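Local coordinates for major pilin protein fimA (Silicibacter pomeroyi, PDB 2IMH) that is of unknown function, belongs to the DUF1028 family, and folds into two antiparallel beta sheets flanked by helices, at residues R34-S42 with Q85-G93; V170-V178 with A209-D217. All coordinates share one frame; numbering follows the deposited sequence.

Contact 1. Residues R34-S42 with Q85-G93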
ATOM      1  N   ARG A  34      -2.591  -5.298   0.899  1.00 15.01           N
ATOM      2  CA  ARG A  34      -3.027  -6.326  -0.059  1.00 14.99           C
ATOM      3  C   ARG A  34      -3.596  -5.679  -1.316  1.00 14.56           C
ATOM      4  O   ARG A  34      -4.047  -4.537  -1.282  1.00 13.79           O
ATOM      5  CB  ARG A  34      -4.079  -7.247   0.559  1.00 14.87           C
ATOM      6  CG  ARG A  34      -3.556  -8.133   1.659  1.00 16.96           C
ATOM      7  CD  ARG A  34      -4.679  -8.716   2.492  1.00 17.90           C
ATOM      8  NE  ARG A  34      -4.076  -9.328   3.670  1.00 16.75           N
ATOM      9  CZ  ARG A  34      -3.736  -8.664   4.773  1.00 18.13           C
ATOM     10  NH1 ARG A  34      -4.014  -7.358   4.902  1.00 13.95           N
ATOM     11  NH2 ARG A  34      -3.154  -9.336   5.772  1.00 18.14           N
ATOM     12  N   GLY A  35      -3.612  -6.433  -2.412  1.00 15.09           N
ATOM     13  CA  GLY A  35      -4.107  -5.902  -3.664  1.00 16.03           C
ATOM     14  C   GLY A  35      -4.289  -6.963  -4.722  1.00 15.40           C
ATOM     15  O   GLY A  35      -3.721  -8.051  -4.630  1.00 16.47           O
ATOM     16  N   ASP A  36      -5.125  -6.651  -5.703  1.00 16.24           N
ATOM     17  CA  ASP A  36      -5.356  -7.566  -6.820  1.00 16.48           C
ATOM     18  C   ASP A  36      -5.856  -6.747  -7.998  1.00 16.34           C
ATOM     19  O   ASP A  36      -6.770  -5.918  -7.857  1.00 16.32           O
ATOM     20  CB  ASP A  36      -6.384  -8.639  -6.434  1.00 17.23           C
ATOM     21  CG  ASP A  36      -6.403  -9.818  -7.400  1.00 20.72           C
ATOM     22  OD1 ASP A  36      -6.271  -9.615  -8.629  1.00 24.72           O
ATOM     23  OD2 ASP A  36      -6.563 -10.967  -6.912  1.00 25.21           O
ATOM     24  N   LEU A  37      -5.217  -6.941  -9.151  1.00 15.85           N
ATOM     25  CA  LEU A  37      -5.583  -6.220 -10.357  1.00 16.42           C
ATOM     26  C   LEU A  37      -7.009  -6.507 -10.821  1.00 16.46           C
ATOM     27  O   LEU A  37      -7.543  -5.779 -11.678  1.00 17.55           O
ATOM     28  CB  LEU A  37      -4.577  -6.499 -11.475  1.00 16.29           C
ATOM     29  CG  LEU A  37      -3.181  -5.926 -11.254  1.00 15.85           C
ATOM     30  CD1 LEU A  37      -2.234  -6.577 -12.246  1.00 19.27           C
ATOM     31  CD2 LEU A  37      -3.192  -4.403 -11.438  1.00 19.22           C
ATOM     32  N   ASN A  38      -7.643  -7.514 -10.222  1.00 17.05           N
ATOM     33  CA  ASN A  38      -9.041  -7.778 -10.514  1.00 17.58           C
ATOM     34  C   ASN A  38      -9.998  -7.189  -9.465  1.00 17.26           C
ATOM     35  O   ASN A  38     -11.194  -7.512  -9.460  1.00 17.14           O
ATOM     36  CB  ASN A  38      -9.268  -9.281 -10.697  1.00 19.17           C
ATOM     37  CG  ASN A  38      -9.130 -10.071  -9.413  1.00 20.70           C
ATOM     38  OD1 ASN A  38      -9.220  -9.535  -8.304  1.00 24.35           O
ATOM     39  ND2 ASN A  38      -8.913 -11.378  -9.556  1.00 25.30           N
ATOM     40  N   ALA A  39      -9.483  -6.329  -8.585  1.00 16.65           N
ATOM     41  CA  ALA A  39     -10.281  -5.849  -7.460  1.00 16.31           C
ATOM     42  C   ALA A  39      -9.954  -4.403  -7.052  1.00 16.27           C
ATOM     43  O   ALA A  39     -10.843  -3.532  -6.984  1.00 16.66           O
ATOM     44  CB  ALA A  39     -10.091  -6.790  -6.259  1.00 16.63           C
ATOM     45  N   GLY A  40      -8.683  -4.149  -6.771  1.00 15.63           N
ATOM     46  CA  GLY A  40      -8.279  -2.883  -6.133  1.00 15.31           C
ATOM     47  C   GLY A  40      -7.267  -3.135  -5.023  1.00 15.71           C
ATOM     48  O   GLY A  40      -6.572  -4.163  -5.038  1.00 16.24           O
HETATM   49  N   MSE A  41      -7.195  -2.209  -4.064  1.00 15.44           N
HETATM   50  CA  MSE A  41      -6.207  -2.266  -2.980  1.00 15.92           C
HETATM   51  C   MSE A  41      -6.904  -2.222  -1.630  1.00 15.78           C
HETATM   52  O   MSE A  41      -7.984  -1.632  -1.498  1.00 15.54           O
HETATM   53  CB  MSE A  41      -5.270  -1.051  -3.053  1.00 16.05           C
HETATM   54  CG  MSE A  41      -4.361  -0.989  -4.271  1.00 18.32           C
HETATM   55 SE   MSE A  41      -2.944  -2.353  -4.302  1.00 24.66          SE
HETATM   56  CE  MSE A  41      -2.134  -1.986  -2.533  1.00 18.93           C
ATOM     57  N   SER A  42      -6.256  -2.793  -0.615  1.00 15.23           N
ATOM     58  CA  SER A  42      -6.764  -2.641   0.746  1.00 15.50           C
ATOM     59  C   SER A  42      -5.633  -2.436   1.750  1.00 15.21           C
ATOM     60  O   SER A  42      -4.512  -2.900   1.540  1.00 14.82           O
ATOM     61  CB  SER A  42      -7.614  -3.845   1.156  1.00 15.13           C
ATOM     62  OG  SER A  42      -6.854  -5.031   1.200  1.00 15.61           O
ATOM     63  N   GLN A  85      -9.195  -0.987  11.761  1.00 16.67           N
ATOM     64  CA  GLN A  85      -9.290   0.114  10.826  1.00 16.35           C
ATOM     65  C   GLN A  85      -9.060  -0.474   9.428  1.00 16.15           C
ATOM     66  O   GLN A  85      -8.202  -1.336   9.264  1.00 16.80           O
ATOM     67  CB  GLN A  85      -8.212   1.151  11.144  1.00 16.16           C
ATOM     68  CG  GLN A  85      -8.204   2.352  10.213  1.00 16.05           C
ATOM     69  CD  GLN A  85      -7.225   3.428  10.650  1.00 15.77           C
ATOM     70  OE1 GLN A  85      -6.071   3.148  10.975  1.00 15.58           O
ATOM     71  NE2 GLN A  85      -7.686   4.679  10.638  1.00 15.67           N
ATOM     72  N   LEU A  86      -9.845  -0.028   8.456  1.00 16.39           N
ATOM     73  CA  LEU A  86      -9.817  -0.614   7.119  1.00 15.54           C
ATOM     74  C   LEU A  86      -9.993   0.450   6.049  1.00 16.03           C
ATOM     75  O   LEU A  86     -10.829   1.347   6.177  1.00 15.89           O
ATOM     76  CB  LEU A  86     -10.948  -1.654   6.979  1.00 15.16           C
ATOM     77  CG  LEU A  86     -11.017  -2.408   5.636  1.00 14.77           C
ATOM     78  CD1 LEU A  86      -9.750  -3.248   5.436  1.00 15.74           C
ATOM     79  CD2 LEU A  86     -12.271  -3.286   5.550  1.00 15.94           C
ATOM     80  N   ALA A  87      -9.196   0.351   4.993  1.00 14.68           N
ATOM     81  CA  ALA A  87      -9.332   1.265   3.872  1.00 14.91           C
ATOM     82  C   ALA A  87      -9.283   0.423   2.614  1.00 14.79           C
ATOM     83  O   ALA A  87      -8.583  -0.600   2.556  1.00 14.87           O
ATOM     84  CB  ALA A  87      -8.207   2.271   3.862  1.00 14.89           C
ATOM     85  N   ALA A  88     -10.048   0.819   1.613  1.00 15.20           N
ATOM     86  CA  ALA A  88     -10.100   0.039   0.378  1.00 14.83           C
ATOM     87  C   ALA A  88     -10.304   0.973  -0.779  1.00 15.68           C
ATOM     88  O   ALA A  88     -11.016   1.972  -0.654  1.00 15.98           O
ATOM     89  CB  ALA A  88     -11.244  -0.971   0.416  1.00 15.55           C
HETATM   90  N   MSE A  89      -9.725   0.625  -1.924  1.00 15.73           N
HETATM   91  CA  MSE A  89      -9.826   1.477  -3.095  1.00 16.77           C
HETATM   92  C   MSE A  89     -10.076   0.593  -4.306  1.00 15.31           C
HETATM   93  O   MSE A  89      -9.470  -0.464  -4.417  1.00 15.35           O
HETATM   94  CB  MSE A  89      -8.509   2.262  -3.293  1.00 16.84           C
HETATM   95  CG  MSE A  89      -8.527   3.181  -4.495  1.00 18.53           C
HETATM   96 SE   MSE A  89      -6.711   3.554  -5.137  1.00 24.16          SE
HETATM   97  CE  MSE A  89      -6.301   1.802  -5.898  1.00 17.44           C
ATOM     98  N   ASP A  90     -10.963   1.012  -5.209  1.00 15.34           N
ATOM     99  CA  ASP A  90     -11.261   0.214  -6.394  1.00 15.48           C
ATOM    100  C   ASP A  90     -10.330   0.572  -7.542  1.00 15.70           C
ATOM    101  O   ASP A  90      -9.449   1.416  -7.382  1.00 15.87           O
ATOM    102  CB  ASP A  90     -12.758   0.275  -6.787  1.00 14.68           C
ATOM    103  CG  ASP A  90     -13.180   1.589  -7.463  1.00 15.33           C
ATOM    104  OD1 ASP A  90     -12.334   2.442  -7.821  1.00 15.75           O
ATOM    105  OD2 ASP A  90     -14.425   1.745  -7.646  1.00 14.93           O
ATOM    106  N   LEU A  91     -10.524  -0.082  -8.691  1.00 15.51           N
ATOM    107  CA  LEU A  91      -9.577   0.040  -9.802  1.00 16.02           C
ATOM    108  C   LEU A  91      -9.616   1.399 -10.480  1.00 16.20           C
ATOM    109  O   LEU A  91      -8.713   1.721 -11.270  1.00 17.84           O
ATOM    110  CB  LEU A  91      -9.802  -1.072 -10.838  1.00 15.02           C
ATOM    111  CG  LEU A  91      -9.490  -2.493 -10.374  1.00 15.14           C
ATOM    112  CD1 LEU A  91      -9.945  -3.476 -11.448  1.00 15.00           C
ATOM    113  CD2 LEU A  91      -7.980  -2.681 -10.088  1.00 16.62           C
ATOM    114  N   LEU A  92     -10.627   2.207 -10.163  1.00 16.36           N
ATOM    115  CA  LEU A  92     -10.713   3.562 -10.693  1.00 16.92           C
ATOM    116  C   LEU A  92     -10.457   4.626  -9.620  1.00 17.31           C
ATOM    117  O   LEU A  92     -10.740   5.815  -9.835  1.00 18.16           O
ATOM    118  CB  LEU A  92     -12.064   3.790 -11.387  1.00 17.01           C
ATOM    119  CG  LEU A  92     -12.157   3.156 -12.787  1.00 17.67           C
ATOM    120  CD1 LEU A  92     -13.595   2.976 -13.223  1.00 18.24           C
ATOM    121  CD2 LEU A  92     -11.360   3.986 -13.799  1.00 18.08           C
ATOM    122  N   GLY A  93      -9.937   4.193  -8.464  1.00 17.22           N
ATOM    123  CA  GLY A  93      -9.459   5.136  -7.458  1.00 17.38           C
ATOM    124  C   GLY A  93     -10.491   5.600  -6.449  1.00 17.60           C
ATOM    125  O   GLY A  93     -10.176   6.411  -5.574  1.00 18.35           O
TER
HETATM  126  O   HOH W   1     -12.477  -2.216  -8.664  1.00 18.37           O

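Contact 2. Residues V170-V178 with A209-D217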
ATOM      1  N   VAL A 170       3.045  -2.601  -5.394  1.00 14.05           N
ATOM      2  CA  VAL A 170       2.551  -2.000  -6.638  1.00 14.79           C
ATOM      3  C   VAL A 170       2.294  -3.081  -7.672  1.00 15.06           C
ATOM      4  O   VAL A 170       3.131  -3.965  -7.885  1.00 15.63           O
ATOM      5  CB  VAL A 170       3.516  -0.931  -7.207  1.00 15.30           C
ATOM      6  CG1 VAL A 170       3.010  -0.401  -8.588  1.00 14.75           C
ATOM      7  CG2 VAL A 170       3.692   0.229  -6.199  1.00 16.62           C
ATOM      8  N   LEU A 171       1.130  -2.987  -8.316  1.00 15.36           N
ATOM      9  CA  LEU A 171       0.667  -4.001  -9.271  1.00 15.42           C
ATOM     10  C   LEU A 171       0.303  -3.363 -10.598  1.00 15.65           C
ATOM     11  O   LEU A 171      -0.272  -2.286 -10.638  1.00 15.74           O
ATOM     12  CB  LEU A 171      -0.575  -4.718  -8.727  1.00 15.62           C
ATOM     13  CG  LEU A 171      -0.507  -5.294  -7.300  1.00 15.75           C
ATOM     14  CD1 LEU A 171      -1.846  -5.933  -6.941  1.00 15.79           C
ATOM     15  CD2 LEU A 171       0.636  -6.311  -7.202  1.00 17.79           C
ATOM     16  N   HIS A 172       0.611  -4.057 -11.685  1.00 15.92           N
ATOM     17  CA  HIS A 172       0.257  -3.605 -13.024  1.00 16.56           C
ATOM     18  C   HIS A 172       0.238  -4.844 -13.915  1.00 17.03           C
ATOM     19  O   HIS A 172       1.078  -5.721 -13.743  1.00 16.86           O
ATOM     20  CB  HIS A 172       1.310  -2.650 -13.545  1.00 17.40           C
ATOM     21  CG  HIS A 172       0.979  -2.086 -14.889  1.00 18.00           C
ATOM     22  ND1 HIS A 172       1.290  -2.737 -16.065  1.00 19.56           N
ATOM     23  CD2 HIS A 172       0.311  -0.962 -15.243  1.00 20.81           C
ATOM     24  CE1 HIS A 172       0.847  -2.025 -17.089  1.00 20.25           C
ATOM     25  NE2 HIS A 172       0.258  -0.938 -16.617  1.00 21.39           N
ATOM     26  N   PRO A 173      -0.696  -4.922 -14.879  1.00 17.65           N
ATOM     27  CA  PRO A 173      -0.816  -6.171 -15.649  1.00 17.59           C
ATOM     28  C   PRO A 173       0.401  -6.547 -16.505  1.00 16.90           C
ATOM     29  O   PRO A 173       0.525  -7.713 -16.880  1.00 16.93           O
ATOM     30  CB  PRO A 173      -2.012  -5.907 -16.570  1.00 17.55           C
ATOM     31  CG  PRO A 173      -2.108  -4.432 -16.665  1.00 20.55           C
ATOM     32  CD  PRO A 173      -1.687  -3.921 -15.309  1.00 18.24           C
ATOM     33  N   ASP A 174       1.262  -5.578 -16.830  1.00 16.73           N
ATOM     34  CA  ASP A 174       2.434  -5.839 -17.675  1.00 16.53           C
ATOM     35  C   ASP A 174       3.700  -6.061 -16.854  1.00 16.98           C
ATOM     36  O   ASP A 174       4.798  -6.163 -17.413  1.00 17.00           O
ATOM     37  CB  ASP A 174       2.670  -4.669 -18.643  1.00 17.22           C
ATOM     38  CG  ASP A 174       1.512  -4.452 -19.600  1.00 17.73           C
ATOM     39  OD1 ASP A 174       0.745  -5.410 -19.857  1.00 19.53           O
ATOM     40  OD2 ASP A 174       1.378  -3.306 -20.088  1.00 19.69           O
ATOM     41  N   ARG A 175       3.544  -6.123 -15.531  1.00 16.07           N
ATOM     42  CA  ARG A 175       4.691  -6.196 -14.634  1.00 16.33           C
ATOM     43  C   ARG A 175       4.455  -7.271 -13.598  1.00 16.15           C
ATOM     44  O   ARG A 175       3.310  -7.503 -13.205  1.00 16.04           O
ATOM     45  CB  ARG A 175       4.878  -4.873 -13.882  1.00 16.52           C
ATOM     46  CG  ARG A 175       4.952  -3.625 -14.769  1.00 19.29           C
ATOM     47  CD  ARG A 175       4.870  -2.386 -13.895  1.00 25.46           C
ATOM     48  NE  ARG A 175       4.273  -1.228 -14.576  1.00 28.60           N
ATOM     49  CZ  ARG A 175       3.929  -0.098 -13.955  1.00 29.73           C
ATOM     50  NH1 ARG A 175       3.389   0.903 -14.648  1.00 31.76           N
ATOM     51  NH2 ARG A 175       4.127   0.037 -12.644  1.00 28.76           N
ATOM     52  N   PRO A 176       5.540  -7.892 -13.104  1.00 16.64           N
ATOM     53  CA  PRO A 176       5.355  -8.749 -11.939  1.00 16.49           C
ATOM     54  C   PRO A 176       5.066  -7.863 -10.720  1.00 16.87           C
ATOM     55  O   PRO A 176       5.366  -6.678 -10.745  1.00 16.50           O
ATOM     56  CB  PRO A 176       6.708  -9.458 -11.801  1.00 17.33           C
ATOM     57  CG  PRO A 176       7.692  -8.554 -12.457  1.00 17.75           C
ATOM     58  CD  PRO A 176       6.949  -7.822 -13.544  1.00 16.71           C
ATOM     59  N   PRO A 177       4.453  -8.427  -9.675  1.00 16.64           N
ATOM     60  CA  PRO A 177       4.185  -7.565  -8.517  1.00 17.03           C
ATOM     61  C   PRO A 177       5.468  -6.962  -7.968  1.00 17.17           C
ATOM     62  O   PRO A 177       6.504  -7.625  -7.940  1.00 17.28           O
ATOM     63  CB  PRO A 177       3.588  -8.539  -7.493  1.00 16.91           C
ATOM     64  CG  PRO A 177       2.956  -9.606  -8.327  1.00 17.26           C
ATOM     65  CD  PRO A 177       3.978  -9.804  -9.451  1.00 17.11           C
ATOM     66  N   VAL A 178       5.414  -5.698  -7.572  1.00 16.88           N
ATOM     67  CA  VAL A 178       6.552  -5.084  -6.906  1.00 17.42           C
ATOM     68  C   VAL A 178       6.143  -5.058  -5.450  1.00 17.16           C
ATOM     69  O   VAL A 178       5.278  -4.271  -5.050  1.00 16.71           O
ATOM     70  CB  VAL A 178       6.861  -3.673  -7.446  1.00 17.98           C
ATOM     71  CG1 VAL A 178       7.882  -2.991  -6.581  1.00 18.18           C
ATOM     72  CG2 VAL A 178       7.364  -3.758  -8.906  1.00 20.02           C
ATOM     73  N   ALA A 209      13.873  -8.878 -14.141  1.00 16.58           N
ATOM     74  CA  ALA A 209      12.465  -8.859 -13.703  1.00 17.02           C
ATOM     75  C   ALA A 209      11.488  -8.599 -14.862  1.00 16.98           C
ATOM     76  O   ALA A 209      10.307  -8.948 -14.778  1.00 17.82           O
ATOM     77  CB  ALA A 209      12.278  -7.825 -12.587  1.00 17.58           C
ATOM     78  N   ARG A 210      11.964  -7.995 -15.953  1.00 17.03           N
ATOM     79  CA  ARG A 210      11.094  -7.829 -17.137  1.00 17.66           C
ATOM     80  C   ARG A 210      11.004  -9.082 -18.034  1.00 17.43           C
ATOM     81  O   ARG A 210      10.306  -9.059 -19.065  1.00 17.56           O
ATOM     82  CB  ARG A 210      11.504  -6.613 -17.971  1.00 18.66           C
ATOM     83  CG  ARG A 210      12.918  -6.685 -18.457  1.00 21.70           C
ATOM     84  CD  ARG A 210      13.167  -5.923 -19.780  1.00 27.11           C
ATOM     85  NE  ARG A 210      14.495  -6.294 -20.281  1.00 28.22           N
ATOM     86  CZ  ARG A 210      14.734  -7.258 -21.168  1.00 29.67           C
ATOM     87  NH1 ARG A 210      13.730  -7.933 -21.730  1.00 30.22           N
ATOM     88  NH2 ARG A 210      15.983  -7.529 -21.522  1.00 29.75           N
ATOM     89  N   GLN A 211      11.713 -10.151 -17.658  1.00 16.91           N
ATOM     90  CA  GLN A 211      11.747 -11.378 -18.459  1.00 16.80           C
ATOM     91  C   GLN A 211      10.971 -12.532 -17.844  1.00 16.86           C
ATOM     92  O   GLN A 211      11.180 -13.694 -18.231  1.00 18.04           O
ATOM     93  CB  GLN A 211      13.192 -11.818 -18.706  1.00 17.36           C
ATOM     94  CG  GLN A 211      14.008 -10.775 -19.440  1.00 18.09           C
ATOM     95  CD  GLN A 211      15.443 -11.189 -19.607  1.00 20.14           C
ATOM     96  OE1 GLN A 211      15.727 -12.265 -20.142  1.00 18.98           O
ATOM     97  NE2 GLN A 211      16.365 -10.347 -19.131  1.00 19.89           N
ATOM     98  N   VAL A 212      10.092 -12.217 -16.892  1.00 16.15           N
ATOM     99  CA  VAL A 212       9.308 -13.238 -16.194  1.00 15.58           C
ATOM    100  C   VAL A 212       7.791 -13.095 -16.475  1.00 15.11           C
ATOM    101  O   VAL A 212       7.315 -11.997 -16.830  1.00 15.01           O
ATOM    102  CB  VAL A 212       9.590 -13.215 -14.670  1.00 15.39           C
ATOM    103  CG1 VAL A 212      11.101 -13.215 -14.441  1.00 16.27           C
ATOM    104  CG2 VAL A 212       8.957 -11.981 -14.001  1.00 16.66           C
ATOM    105  N   PRO A 213       7.027 -14.191 -16.313  1.00 15.20           N
ATOM    106  CA  PRO A 213       5.563 -14.100 -16.539  1.00 15.26           C
ATOM    107  C   PRO A 213       4.866 -12.920 -15.871  1.00 15.49           C
ATOM    108  O   PRO A 213       5.144 -12.582 -14.705  1.00 14.81           O
ATOM    109  CB  PRO A 213       5.039 -15.407 -15.955  1.00 15.19           C
ATOM    110  CG  PRO A 213       6.155 -16.388 -16.228  1.00 16.18           C
ATOM    111  CD  PRO A 213       7.447 -15.578 -16.021  1.00 14.77           C
ATOM    112  N   VAL A 214       3.966 -12.306 -16.632  1.00 15.33           N
ATOM    113  CA  VAL A 214       3.114 -11.205 -16.153  1.00 15.61           C
ATOM    114  C   VAL A 214       1.680 -11.465 -16.631  1.00 16.06           C
ATOM    115  O   VAL A 214       1.450 -12.332 -17.490  1.00 15.19           O
ATOM    116  CB  VAL A 214       3.610  -9.823 -16.637  1.00 15.60           C
ATOM    117  CG1 VAL A 214       4.999  -9.528 -16.061  1.00 15.32           C
ATOM    118  CG2 VAL A 214       3.649  -9.753 -18.175  1.00 17.99           C
ATOM    119  N   LEU A 215       0.720 -10.741 -16.068  1.00 15.83           N
ATOM    120  CA  LEU A 215      -0.687 -11.012 -16.356  1.00 17.46           C
ATOM    121  C   LEU A 215      -0.991 -10.965 -17.843  1.00 18.16           C
ATOM    122  O   LEU A 215      -1.757 -11.796 -18.343  1.00 18.50           O
ATOM    123  CB  LEU A 215      -1.594 -10.040 -15.603  1.00 17.54           C
ATOM    124  CG  LEU A 215      -3.080 -10.393 -15.542  1.00 19.60           C
ATOM    125  CD1 LEU A 215      -3.293 -11.650 -14.696  1.00 21.10           C
ATOM    126  CD2 LEU A 215      -3.850  -9.203 -14.943  1.00 20.17           C
ATOM    127  N   SER A 216      -0.377 -10.013 -18.542  1.00 18.57           N
ATOM    128  CA  SER A 216      -0.579  -9.860 -19.987  1.00 18.98           C
ATOM    129  C   SER A 216       0.308 -10.766 -20.842  1.00 19.21           C
ATOM    130  O   SER A 216       0.220 -10.737 -22.079  1.00 20.22           O
ATOM    131  CB  SER A 216      -0.349  -8.401 -20.391  1.00 18.95           C
ATOM    132  OG  SER A 216       1.002  -8.046 -20.141  1.00 18.45           O
ATOM    133  N   ASP A 217       1.174 -11.560 -20.207  1.00 18.67           N
ATOM    134  CA  ASP A 217       2.096 -12.457 -20.943  1.00 18.70           C
ATOM    135  C   ASP A 217       2.467 -13.573 -19.963  1.00 18.65           C
ATOM    136  O   ASP A 217       3.568 -13.588 -19.377  1.00 18.75           O
ATOM    137  CB  ASP A 217       3.333 -11.679 -21.424  1.00 18.95           C
ATOM    138  CG  ASP A 217       4.219 -12.476 -22.390  1.00 21.62           C
ATOM    139  OD1 ASP A 217       3.856 -13.600 -22.804  1.00 24.86           O
ATOM    140  OD2 ASP A 217       5.297 -11.960 -22.749  1.00 22.54           O
TER
HETATM  141  O   HOH W   2       1.690  -9.795 -13.446  1.00 24.68           O

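Contact 1. Residues R34-S42 with Q85-G93
Met41 and Met89, both selenomethionines, pair through two backbone hydrogen bonds: Met41 N to Met89 O and Met89 N to Met41 O, each 2.9 Å. An N-H...O angle of 159° in both marks them as an antiparallel hydrogen-bonded pair. CA-H...O contacts reinforce the register, among them Ser42 CA to Ala87 O at 3.3 Å. A water extends the polar link past the paired residues, donating to Ala39 O (2.7 Å) and accepting from Leu91 N.

The axes of 40-42 and 85-90 run at 171°, antiparallel; the strands they belong to are the two central ones of the four-stranded sheet. The N-H groups of Ala39 and Gly40 both bond to Asp36 O, which makes a classic beta bulge where the hairpin enters strand 40-45.

The apolar side-chain contact is that of the selenomethionines: the Met89 CE methyl lies 3.8 Å from Met41 CG, the two side chains running alongside each other, and Ile17 of strand 16-23 touches both. Leu91 instead lays its methyls against the backbone of the hairpin turn, with CD1 3.3 Å from Leu37 O and CD2 3.7 Å from Gly40 N; CG anti to its carbonyl carbon (chi1 -67°) carries them there.

Contact 2. Residues V170-V178 with A209-D217
Pro176 packs its ring between Ala209, Val212 and Val214, and has the largest area buried by this contact. Its CG lies 3.5 Å from Ala209 O and touches the CG2 methyl of Val212, the two side chains crossing at about a right angle. On CD the neighbour is Val214 CG1, at 3.6 Å. Replacing the ring with a glycine would probably open a gap between these three residues and leave the Val212 methyl without its partner.

Val214 points toward the 172-175 turn. With CG1 anti to its own carbonyl carbon (chi1 -63°), that methyl rests against the backbone, 3.4 Å from Arg175 C, while CG2 faces the Asp174 carbonyl.

Pro173 contributes both backbone and ring. Its O accepts from Ser216 N at 3.0 Å, and its CB meets Leu215 CD2 at 4.1 Å. Alongside, Ser216 OG donates to Asp174 OD1 (2.7 Å) on the anti side of the carboxylate, 23° out of its plane. A water joins Arg175 O to Leu215 N.

The segment after helix 203-209 is thus fastened to the hairpin joining strands 165-172 and 175-182. Hydrogen bonds from Ser216 fix the 173-174 end, where Leu215 also packs on Pro173; Pro176 with Val212 and Val214 makes the mainly apolar end. The directional Ser216 bonds probably set where the loop sits on the turn, while the less directional Pro176 packing holds it alongside.

How the contacts relate
Contact 1 and contact 2 have centres about 18 Å apart and come in series along the chain, yet their first segments touch. Leu37 CD1 lies 3.4 Å from His172 C, and Leu171 CD1 lies 3.5 Å from Gly35 C, so the hairpin carrying strands 33-36 and 40-45 packs against the end of strand 165-172. Contact 1 belongs to the four-stranded sheet, whereas contact 2 is made by the edge hairpin of the six-stranded sheet with the loop after helix 203-209; Ile17, on strand 16-23, touches side chains of both. Measured from the centre of each contact to the centre of the chain, contact 1 is nearer, at about 9 Å, against about 17 Å for the more superficial contact 2.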